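Long-range contacts in cytoplasmic protein (Cryptococcus neoformans var. grubii serotype A, PDB 7LPO), which probably hydrolyses the beta-glucosidic bond of steryl glucosides, as a member of glycoside hydrolase family 5: residues R34-R39 with P670-G675; Y706-L711 with T749-Y754; E59-T64 with A177-E182. All blocks are in the same frame, centred on the assembly; numbering follows the deposited sequence.

Overall arrangement
Contacts 1 and 2 are neighbours, their centres about 10 Å apart, and together they carry a run of pairings from strand 35-43 through 669-673 and 707-710 to 749-753. They touch directly: V674 O lies 2.6 Å from Y754 OH, probably a hydrogen bond. By family and topology the first strand belongs to the barrel, and the other three to the C-terminal domain. Contact 3 lies across the chain's centre, about 45 Å from contact 1 and 51 Å from contact 2, centre to centre. It joins two long loops that, by barrel topology, follow C-terminal strand ends, the end where glycosidases of this fold keep their active site.

Contact 1 of 3, residues R34-R39 with P670-G675; sequences RSLVLR and PVATVG
The guanidinium of R34 lies flat over the methyl of A672, and the backbones beside them pair as an antiparallel bridge. S35 and T673 form the hydrogen-bonded pair: S35 N reaches T673 O at 2.7 Å, and T673 N donates back to S35 O. L36 and A672 follow as a non-hydrogen-bonded pair, and V37 N closes onto V671 O at 3.2 Å.

The arginine can be followed outward. R34 CB packs 3.5 Å from T673 O, and R34 CG passes V674 CG2 at 4.2 Å. A bend at chi3 (-56°) then folds the chain back, so that CD and NE approach A672 CB and R34 CZ stands 3.4 Å from A672 CB, which sits over the centre of one guanidinium face. Alanine suits the place, being apolar and small enough to lie beneath a flat cation. The tip is held by salt bridges to D30 and E708 and by Y706 O.

S35 OG donates to G675 O (2.7 Å); G675 itself has backbone angles that call for glycine. One water donates to S35 O and P670 O and accepts from T673 OG1, which also bonds Y691 OH.

V671 and A672 both face E708 in a classic beta bulge, where the chain turns a corner. Strand 669-673 lies between barrel strand 35-43 and strand 707-710, with strand 676-682 against S35 and P670.

Contact 2 of 3, residues Y706-L711 with T749-Y754; sequences YTEIYL and TLRWWY
T707 OG1 donates to Y754 OH at 2.6 Å, a short bond between hydroxyls; T707 OG1 also meets V674 N, and Y754 OH meets V674 O. Inward from it runs an antiparallel beta ladder of the C-terminal domain, strand 707-710 against 749-753. T707 and W752 are a hydrogen-bonded pair, as are I709 and L750, where L750 N meets I709 O at 2.8 Å and almost straight, 175° at the hydrogen.

On the buried face, I709 CB and L750 CB lie 4.1 Å apart, and L711 CD1 crosses to L750 CB at 3.7 Å; branched aliphatic chains fill this side, against strand 761-770. T707 CG2 leans on the indole of W752, while Y754 CD2 lies 3.3 Å above the centre of one face of the W752 ring.

On the side of E708 and R751 several residues are partly exposed. Nearby, Y706 takes the crowded position (chi1 47°), which places its ring between R751 and W753. The extended arginine brings R751 CD to within 3.5 Å of Y706 CE1, and its NE makes a weak bond to Y706 OH; its terminal nitrogens are held by Q746 and D646. W753, whose NE1 donates to E703 O, makes a CH-pi contact with Y706 CB, 3.9 Å from the centroid of its five-membered ring and 17° off the normal.

Contact 3 of 3, residues E59-T64 with A177-E182; sequences EGFWET and AYLHCE
W62 reaches across to E182 with its indole N-H, and this is the polar link of the contact. W62 NE1 donates to E182 OE2 at 2.9 Å, nearly straight (166°). The oxygen sits at the indole edge, close to its plane, but the bond arrives from above the carboxylate plane, with the ring and carboxylate planes well turned from each other. Tryptophan fits because it combines a large apolar surface with one donor. The glutamate is buried yet well supplied: R58 makes a salt bridge to the same OE2, and T172 bonds OE1. The cation of R58 would be expected to favour the charged form.

A sulfur-aromatic contact comes next. C181 SG stands over one face of the F61 ring, 4.2 Å from its centroid and 20° off the normal. Its chi1 of 73°, which sets the sulfur between the backbone N and the carbonyl carbon, aims it there.

Both segments lie in long loops of what family and topology indicate is a (beta/alpha)8 barrel. One comes after strand 35-43 and the other after strand 137-143, so short helix 61-66 meets the 3-10 turn at 180-181 beyond the strand ends.

The apolar packing centres on L179. L179 CD2 lies 3.5 Å from W62 CZ2 and 4.2 Å from F61 CE2, touching both rings. These two aromatics, neighbours in the chain, also meet each other: F61 CD2 rests 3.6 Å above the middle of the W62 ring. E182 N donates to L179 O. In the other segment G60, whose positive phi favours glycine, takes both the N-H and the hydroxyl of T64 on its carbonyl O.

Contact 1 of 3, residues R34-R39 with P670-G675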
loop_
_atom_site.group_PDB
_atom_site.type_symbol
_atom_site.label_atom_id
_atom_site.label_comp_id
_atom_site.label_asym_id
_atom_site.label_seq_id
_atom_site.Cartn_x
_atom_site.Cartn_y
_atom_site.Cartn_z
ATOM N N ARG A 34 5.028 27.664 3.636
ATOM C CA ARG A 34 3.931 27.055 4.374
ATOM C C ARG A 34 4.126 25.547 4.479
ATOM O O ARG A 34 4.466 24.882 3.498
ATOM C CB ARG A 34 2.601 27.363 3.689
ATOM C CG ARG A 34 2.254 28.847 3.642
ATOM C CD ARG A 34 0.800 29.072 3.246
ATOM N NE ARG A 34 0.467 28.450 1.961
ATOM C CZ ARG A 34 -0.767 28.344 1.478
ATOM N NH1 ARG A 34 -1.800 28.812 2.166
ATOM N NH2 ARG A 34 -0.974 27.767 0.302
ATOM N N SER A 35 3.910 25.012 5.681
ATOM C CA SER A 35 3.906 23.567 5.864
ATOM C C SER A 35 2.634 22.982 5.267
ATOM O O SER A 35 1.527 23.409 5.603
ATOM C CB SER A 35 3.993 23.208 7.343
ATOM O OG SER A 35 5.207 23.646 7.910
ATOM N N LEU A 36 2.791 22.003 4.383
ATOM C CA LEU A 36 1.666 21.371 3.708
ATOM C C LEU A 36 1.373 20.008 4.319
ATOM O O LEU A 36 2.291 19.280 4.714
ATOM C CB LEU A 36 1.952 21.202 2.217
ATOM C CG LEU A 36 2.346 22.466 1.455
ATOM C CD1 LEU A 36 2.708 22.133 0.021
ATOM C CD2 LEU A 36 1.233 23.502 1.505
ATOM N N VAL A 37 0.086 19.669 4.393
ATOM C CA VAL A 37 -0.360 18.338 4.786
ATOM C C VAL A 37 -1.113 17.741 3.608
ATOM O O VAL A 37 -2.087 18.334 3.124
ATOM C CB VAL A 37 -1.242 18.362 6.042
ATOM C CG1 VAL A 37 -1.798 16.950 6.327
ATOM C CG2 VAL A 37 -0.462 18.885 7.244
ATOM N N LEU A 38 -0.659 16.576 3.144
ATOM C CA LEU A 38 -1.245 15.907 1.991
ATOM C C LEU A 38 -2.032 14.696 2.467
ATOM O O LEU A 38 -1.472 13.792 3.098
ATOM C CB LEU A 38 -0.172 15.482 0.988
ATOM C CG LEU A 38 0.634 16.622 0.368
ATOM C CD1 LEU A 38 1.756 16.018 -0.483
ATOM C CD2 LEU A 38 -0.243 17.547 -0.464
ATOM N N ARG A 39 -3.319 14.672 2.138
ATOM C CA ARG A 39 -4.213 13.615 2.570
ATOM C C ARG A 39 -5.122 13.228 1.422
ATOM O O ARG A 39 -5.649 14.088 0.709
ATOM C CB ARG A 39 -5.037 14.052 3.784
ATOM C CG ARG A 39 -4.220 13.990 5.059
ATOM C CD ARG A 39 -4.979 14.498 6.283
ATOM N NE ARG A 39 -4.106 14.393 7.442
ATOM C CZ ARG A 39 -4.476 14.580 8.701
ATOM N NH1 ARG A 39 -5.732 14.894 8.990
ATOM N NH2 ARG A 39 -3.574 14.441 9.672
ATOM N N PRO A 670 -5.569 20.935 8.521
ATOM C CA PRO A 670 -4.901 22.090 7.899
ATOM C C PRO A 670 -4.175 21.711 6.616
ATOM O O PRO A 670 -3.181 20.979 6.637
ATOM C CB PRO A 670 -3.927 22.551 8.992
ATOM C CG PRO A 670 -3.571 21.270 9.720
ATOM C CD PRO A 670 -4.793 20.372 9.643
ATOM N N VAL A 671 -4.649 22.251 5.495
ATOM C CA VAL A 671 -4.026 21.969 4.207
ATOM C C VAL A 671 -2.668 22.655 4.098
ATOM O O VAL A 671 -1.722 22.099 3.523
ATOM C CB VAL A 671 -4.968 22.400 3.068
ATOM C CG1 VAL A 671 -4.258 22.304 1.747
ATOM C CG2 VAL A 671 -6.234 21.560 3.070
ATOM N N ALA A 672 -2.547 23.871 4.631
ATOM C CA ALA A 672 -1.311 24.632 4.514
ATOM C C ALA A 672 -1.212 25.566 5.702
ATOM O O ALA A 672 -2.200 26.201 6.084
ATOM C CB ALA A 672 -1.248 25.425 3.206
ATOM N N THR A 673 -0.019 25.644 6.283
ATOM C CA THR A 673 0.153 26.294 7.569
ATOM C C THR A 673 1.365 27.207 7.561
ATOM O O THR A 673 2.456 26.804 7.145
ATOM C CB THR A 673 0.314 25.265 8.691
ATOM O OG1 THR A 673 -0.909 24.550 8.864
ATOM C CG2 THR A 673 0.683 25.961 9.979
ATOM N N VAL A 674 1.166 28.433 8.042
ATOM C CA VAL A 674 2.267 29.336 8.350
ATOM C C VAL A 674 2.805 28.897 9.708
ATOM O O VAL A 674 2.186 29.146 10.744
ATOM C CB VAL A 674 1.824 30.800 8.356
ATOM C CG1 VAL A 674 2.946 31.676 8.877
ATOM C CG2 VAL A 674 1.384 31.221 6.954
ATOM N N GLY A 675 3.952 28.238 9.706
ATOM C CA GLY A 675 4.472 27.600 10.894
ATOM C C GLY A 675 4.480 26.091 10.762
ATOM O O GLY A 675 4.371 25.528 9.671
HETATM O O HOH W 1 -0.547 22.370 7.202
#

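Contact 2 of 3, residues Y706-L711 with T749-Y754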
loop_
_atom_site.group_PDB
_atom_site.type_symbol
_atom_site.label_atom_id
_atom_site.label_comp_id
_atom_site.label_asym_id
_atom_site.label_seq_id
_atom_site.Cartn_x
_atom_site.Cartn_y
_atom_site.Cartn_z
ATOM N N TYR A 706 -1.090 32.674 4.309
ATOM C CA TYR A 706 -1.871 32.431 5.507
ATOM C C TYR A 706 -2.121 30.935 5.628
ATOM O O TYR A 706 -1.819 30.148 4.725
ATOM C CB TYR A 706 -3.196 33.198 5.445
ATOM C CG TYR A 706 -3.848 33.001 4.113
ATOM C CD1 TYR A 706 -4.642 31.893 3.875
ATOM C CD2 TYR A 706 -3.619 33.884 3.065
ATOM C CE1 TYR A 706 -5.216 31.679 2.643
ATOM C CE2 TYR A 706 -4.192 33.675 1.813
ATOM C CZ TYR A 706 -4.991 32.572 1.615
ATOM O OH TYR A 706 -5.571 32.334 0.393
ATOM N N THR A 707 -2.702 30.548 6.754
ATOM C CA THR A 707 -3.061 29.167 7.013
ATOM C C THR A 707 -4.441 28.862 6.443
ATOM O O THR A 707 -5.373 29.665 6.567
ATOM C CB THR A 707 -3.028 28.904 8.516
ATOM O OG1 THR A 707 -1.694 29.117 8.998
ATOM C CG2 THR A 707 -3.474 27.497 8.844
ATOM N N GLU A 708 -4.556 27.701 5.799
ATOM C CA GLU A 708 -5.794 27.235 5.193
ATOM C C GLU A 708 -6.172 25.903 5.816
ATOM O O GLU A 708 -5.344 24.991 5.896
ATOM C CB GLU A 708 -5.670 27.064 3.677
ATOM C CG GLU A 708 -5.375 28.339 2.927
ATOM C CD GLU A 708 -5.270 28.125 1.419
ATOM O OE1 GLU A 708 -6.312 27.835 0.786
ATOM O OE2 GLU A 708 -4.149 28.251 0.875
ATOM N N ILE A 709 -7.423 25.797 6.241
ATOM C CA ILE A 709 -7.952 24.624 6.915
ATOM C C ILE A 709 -9.194 24.173 6.162
ATOM O O ILE A 709 -10.032 24.998 5.782
ATOM C CB ILE A 709 -8.281 24.928 8.395
ATOM C CG1 ILE A 709 -6.988 25.001 9.209
ATOM C CG2 ILE A 709 -9.232 23.893 8.948
ATOM C CD1 ILE A 709 -7.120 25.794 10.514
ATOM N N TYR A 710 -9.307 22.867 5.939
ATOM C CA TYR A 710 -10.502 22.273 5.354
ATOM C C TYR A 710 -11.512 21.979 6.457
ATOM O O TYR A 710 -11.181 21.314 7.443
ATOM C CB TYR A 710 -10.141 20.988 4.604
ATOM C CG TYR A 710 -11.324 20.133 4.198
ATOM C CD1 TYR A 710 -12.141 20.499 3.137
ATOM C CD2 TYR A 710 -11.606 18.948 4.860
ATOM C CE1 TYR A 710 -13.220 19.712 2.762
ATOM C CE2 TYR A 710 -12.675 18.169 4.504
ATOM C CZ TYR A 710 -13.481 18.547 3.448
ATOM O OH TYR A 710 -14.541 17.758 3.073
ATOM N N LEU A 711 -12.737 22.468 6.290
ATOM C CA LEU A 711 -13.822 22.174 7.229
ATOM C C LEU A 711 -14.957 21.470 6.499
ATOM O O LEU A 711 -15.676 22.110 5.707
ATOM C CB LEU A 711 -14.327 23.452 7.892
ATOM C CG LEU A 711 -13.325 24.234 8.744
ATOM C CD1 LEU A 711 -13.955 25.557 9.158
ATOM C CD2 LEU A 711 -12.879 23.455 9.959
ATOM N N THR A 749 -13.628 25.968 3.209
ATOM C CA THR A 749 -12.291 26.474 3.479
ATOM C C THR A 749 -12.342 27.515 4.584
ATOM O O THR A 749 -13.178 28.426 4.550
ATOM C CB THR A 749 -11.674 27.096 2.221
ATOM O OG1 THR A 749 -11.757 26.172 1.128
ATOM C CG2 THR A 749 -10.204 27.469 2.451
ATOM N N LEU A 750 -11.445 27.375 5.557
ATOM C CA LEU A 750 -11.194 28.383 6.575
ATOM C C LEU A 750 -9.821 28.991 6.327
ATOM O O LEU A 750 -8.842 28.261 6.137
ATOM C CB LEU A 750 -11.260 27.768 7.971
ATOM C CG LEU A 750 -10.724 28.627 9.112
ATOM C CD1 LEU A 750 -11.474 29.931 9.183
ATOM C CD2 LEU A 750 -10.847 27.865 10.406
ATOM N N ARG A 751 -9.750 30.320 6.319
ATOM C CA ARG A 751 -8.507 31.044 6.087
ATOM C C ARG A 751 -8.162 31.811 7.349
ATOM O O ARG A 751 -9.020 32.489 7.915
ATOM C CB ARG A 751 -8.633 31.996 4.896
ATOM C CG ARG A 751 -8.866 31.269 3.586
ATOM C CD ARG A 751 -8.693 32.182 2.379
ATOM N NE ARG A 751 -8.752 31.413 1.134
ATOM C CZ ARG A 751 -9.871 31.179 0.452
ATOM N NH1 ARG A 751 -11.030 31.663 0.883
ATOM N NH2 ARG A 751 -9.835 30.465 -0.666
ATOM N N TRP A 752 -6.908 31.707 7.783
ATOM C CA TRP A 752 -6.484 32.161 9.104
ATOM C C TRP A 752 -5.206 32.979 8.972
ATOM O O TRP A 752 -4.121 32.424 8.753
ATOM C CB TRP A 752 -6.294 30.959 10.024
ATOM C CG TRP A 752 -5.983 31.296 11.443
ATOM C CD1 TRP A 752 -6.193 32.488 12.075
ATOM C CD2 TRP A 752 -5.406 30.423 12.420
ATOM N NE1 TRP A 752 -5.780 32.410 13.382
ATOM C CE2 TRP A 752 -5.289 31.152 13.616
ATOM C CE3 TRP A 752 -4.973 29.096 12.396
ATOM C CZ2 TRP A 752 -4.767 30.597 14.774
ATOM C CZ3 TRP A 752 -4.454 28.552 13.544
ATOM C CH2 TRP A 752 -4.358 29.296 14.718
ATOM N N TRP A 753 -5.342 34.299 9.083
ATOM C CA TRP A 753 -4.210 35.212 9.073
ATOM C C TRP A 753 -3.789 35.507 10.504
ATOM O O TRP A 753 -4.639 35.692 11.383
ATOM C CB TRP A 753 -4.553 36.539 8.391
ATOM C CG TRP A 753 -4.927 36.474 6.942
ATOM C CD1 TRP A 753 -4.125 36.755 5.880
ATOM C CD2 TRP A 753 -6.208 36.152 6.403
ATOM N NE1 TRP A 753 -4.823 36.619 4.707
ATOM C CE2 TRP A 753 -6.106 36.242 5.001
ATOM C CE3 TRP A 753 -7.434 35.792 6.969
ATOM C CZ2 TRP A 753 -7.178 35.980 4.161
ATOM C CZ3 TRP A 753 -8.497 35.536 6.131
ATOM C CH2 TRP A 753 -8.366 35.633 4.749
ATOM N N TYR A 754 -2.480 35.573 10.739
ATOM C CA TYR A 754 -1.999 35.986 12.049
ATOM C C TYR A 754 -0.595 36.544 11.910
ATOM O O TYR A 754 0.122 36.180 10.971
ATOM C CB TYR A 754 -2.016 34.827 13.064
ATOM C CG TYR A 754 -1.557 33.476 12.551
ATOM C CD1 TYR A 754 -0.224 33.236 12.251
ATOM C CD2 TYR A 754 -2.459 32.432 12.401
ATOM C CE1 TYR A 754 0.191 31.993 11.783
ATOM C CE2 TYR A 754 -2.057 31.195 11.943
ATOM C CZ TYR A 754 -0.733 30.979 11.641
ATOM O OH TYR A 754 -0.347 29.741 11.190
#

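Contact 3 of 3, residues E59-T64 with A177-E182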
loop_
_atom_site.group_PDB
_atom_site.type_symbol
_atom_site.label_atom_id
_atom_site.label_comp_id
_atom_site.label_asym_id
_atom_site.label_seq_id
_atom_site.Cartn_x
_atom_site.Cartn_y
_atom_site.Cartn_z
ATOM N N GLU A 59 -12.639 -18.600 -14.911
ATOM C CA GLU A 59 -12.774 -18.616 -16.361
ATOM C C GLU A 59 -12.040 -17.433 -16.987
ATOM O O GLU A 59 -12.231 -16.280 -16.582
ATOM C CB GLU A 59 -14.248 -18.588 -16.752
ATOM C CG GLU A 59 -14.481 -18.657 -18.244
ATOM C CD GLU A 59 -15.945 -18.813 -18.594
ATOM O OE1 GLU A 59 -16.555 -19.821 -18.169
ATOM O OE2 GLU A 59 -16.485 -17.927 -19.291
ATOM N N GLY A 60 -11.192 -17.729 -17.979
ATOM C CA GLY A 60 -10.422 -16.715 -18.672
ATOM C C GLY A 60 -9.178 -16.238 -17.946
ATOM O O GLY A 60 -8.367 -15.525 -18.553
ATOM N N PHE A 61 -8.993 -16.635 -16.682
ATOM C CA PHE A 61 -7.890 -16.140 -15.861
ATOM C C PHE A 61 -6.542 -16.487 -16.477
ATOM O O PHE A 61 -5.704 -15.607 -16.713
ATOM C CB PHE A 61 -8.033 -16.728 -14.450
ATOM C CG PHE A 61 -6.915 -16.370 -13.502
ATOM C CD1 PHE A 61 -6.823 -15.104 -12.962
ATOM C CD2 PHE A 61 -5.980 -17.320 -13.130
ATOM C CE1 PHE A 61 -5.801 -14.786 -12.074
ATOM C CE2 PHE A 61 -4.967 -17.013 -12.251
ATOM C CZ PHE A 61 -4.875 -15.748 -11.716
ATOM N N TRP A 62 -6.317 -17.767 -16.753
ATOM C CA TRP A 62 -5.047 -18.193 -17.326
ATOM C C TRP A 62 -4.967 -17.896 -18.823
ATOM O O TRP A 62 -3.922 -17.453 -19.316
ATOM C CB TRP A 62 -4.858 -19.692 -17.090
ATOM C CG TRP A 62 -4.736 -20.097 -15.660
ATOM C CD1 TRP A 62 -5.627 -20.842 -14.938
ATOM C CD2 TRP A 62 -3.663 -19.788 -14.772
ATOM N NE1 TRP A 62 -5.164 -21.040 -13.668
ATOM C CE2 TRP A 62 -3.965 -20.391 -13.530
ATOM C CE3 TRP A 62 -2.471 -19.075 -14.903
ATOM C CZ2 TRP A 62 -3.126 -20.280 -12.417
ATOM C CZ3 TRP A 62 -1.634 -18.963 -13.789
ATOM C CH2 TRP A 62 -1.969 -19.565 -12.566
ATOM N N GLU A 63 -6.060 -18.126 -19.558
ATOM C CA GLU A 63 -6.004 -18.074 -21.018
ATOM C C GLU A 63 -5.627 -16.688 -21.528
ATOM O O GLU A 63 -4.821 -16.559 -22.458
ATOM C CB GLU A 63 -7.347 -18.494 -21.608
ATOM C CG GLU A 63 -7.696 -19.953 -21.404
ATOM C CD GLU A 63 -8.394 -20.211 -20.075
ATOM O OE1 GLU A 63 -8.472 -19.282 -19.235
ATOM O OE2 GLU A 63 -8.864 -21.351 -19.862
ATOM N N THR A 64 -6.219 -15.639 -20.958
ATOM C CA THR A 64 -5.912 -14.301 -21.446
ATOM C C THR A 64 -4.457 -13.947 -21.173
ATOM O O THR A 64 -3.799 -13.321 -22.010
ATOM C CB THR A 64 -6.842 -13.264 -20.815
ATOM O OG1 THR A 64 -6.787 -13.367 -19.390
ATOM C CG2 THR A 64 -8.280 -13.476 -21.277
ATOM N N ALA A 177 1.172 -21.831 -3.896
ATOM C CA ALA A 177 0.442 -20.584 -3.739
ATOM C C ALA A 177 -1.037 -20.924 -3.628
ATOM O O ALA A 177 -1.498 -21.920 -4.197
ATOM C CB ALA A 177 0.683 -19.627 -4.909
ATOM N N TYR A 178 -1.776 -20.090 -2.894
ATOM C CA TYR A 178 -3.225 -20.208 -2.796
ATOM C C TYR A 178 -3.833 -19.100 -3.644
ATOM O O TYR A 178 -3.665 -17.914 -3.339
ATOM C CB TYR A 178 -3.711 -20.112 -1.354
ATOM C CG TYR A 178 -3.327 -21.284 -0.496
ATOM C CD1 TYR A 178 -3.435 -22.587 -0.974
ATOM C CD2 TYR A 178 -2.850 -21.091 0.801
ATOM C CE1 TYR A 178 -3.070 -23.665 -0.197
ATOM C CE2 TYR A 178 -2.497 -22.166 1.595
ATOM C CZ TYR A 178 -2.610 -23.446 1.091
ATOM O OH TYR A 178 -2.265 -24.522 1.869
ATOM N N LEU A 179 -4.529 -19.488 -4.703
ATOM C CA LEU A 179 -5.225 -18.562 -5.581
ATOM C C LEU A 179 -6.700 -18.547 -5.211
ATOM O O LEU A 179 -7.314 -19.606 -5.051
ATOM C CB LEU A 179 -5.067 -18.975 -7.043
ATOM C CG LEU A 179 -3.762 -18.617 -7.746
ATOM C CD1 LEU A 179 -2.558 -18.914 -6.893
ATOM C CD2 LEU A 179 -3.700 -19.387 -9.071
ATOM N N HIS A 180 -7.266 -17.348 -5.103
ATOM C CA HIS A 180 -8.678 -17.229 -4.769
ATOM C C HIS A 180 -9.552 -18.038 -5.726
ATOM O O HIS A 180 -10.482 -18.735 -5.301
ATOM C CB HIS A 180 -9.075 -15.758 -4.797
ATOM C CG HIS A 180 -10.432 -15.497 -4.236
ATOM N ND1 HIS A 180 -11.046 -14.265 -4.317
ATOM C CD2 HIS A 180 -11.292 -16.306 -3.575
ATOM C CE1 HIS A 180 -12.229 -14.329 -3.732
ATOM N NE2 HIS A 180 -12.401 -15.555 -3.269
ATOM N N CYS A 181 -9.266 -17.968 -7.020
ATOM C CA CYS A 181 -10.123 -18.626 -7.998
ATOM C C CYS A 181 -9.922 -20.137 -8.064
ATOM O O CYS A 181 -10.718 -20.812 -8.722
ATOM C CB CYS A 181 -9.902 -18.011 -9.383
ATOM S SG CYS A 181 -8.342 -18.468 -10.161
ATOM N N GLU A 182 -8.902 -20.687 -7.394
ATOM C CA GLU A 182 -8.700 -22.132 -7.337
ATOM C C GLU A 182 -8.759 -22.641 -5.901
ATOM O O GLU A 182 -8.120 -23.638 -5.561
ATOM C CB GLU A 182 -7.376 -22.526 -7.995
ATOM C CG GLU A 182 -7.276 -22.102 -9.464
ATOM C CD GLU A 182 -6.084 -22.712 -10.205
ATOM O OE1 GLU A 182 -5.169 -23.253 -9.548
ATOM O OE2 GLU A 182 -6.061 -22.646 -11.456
#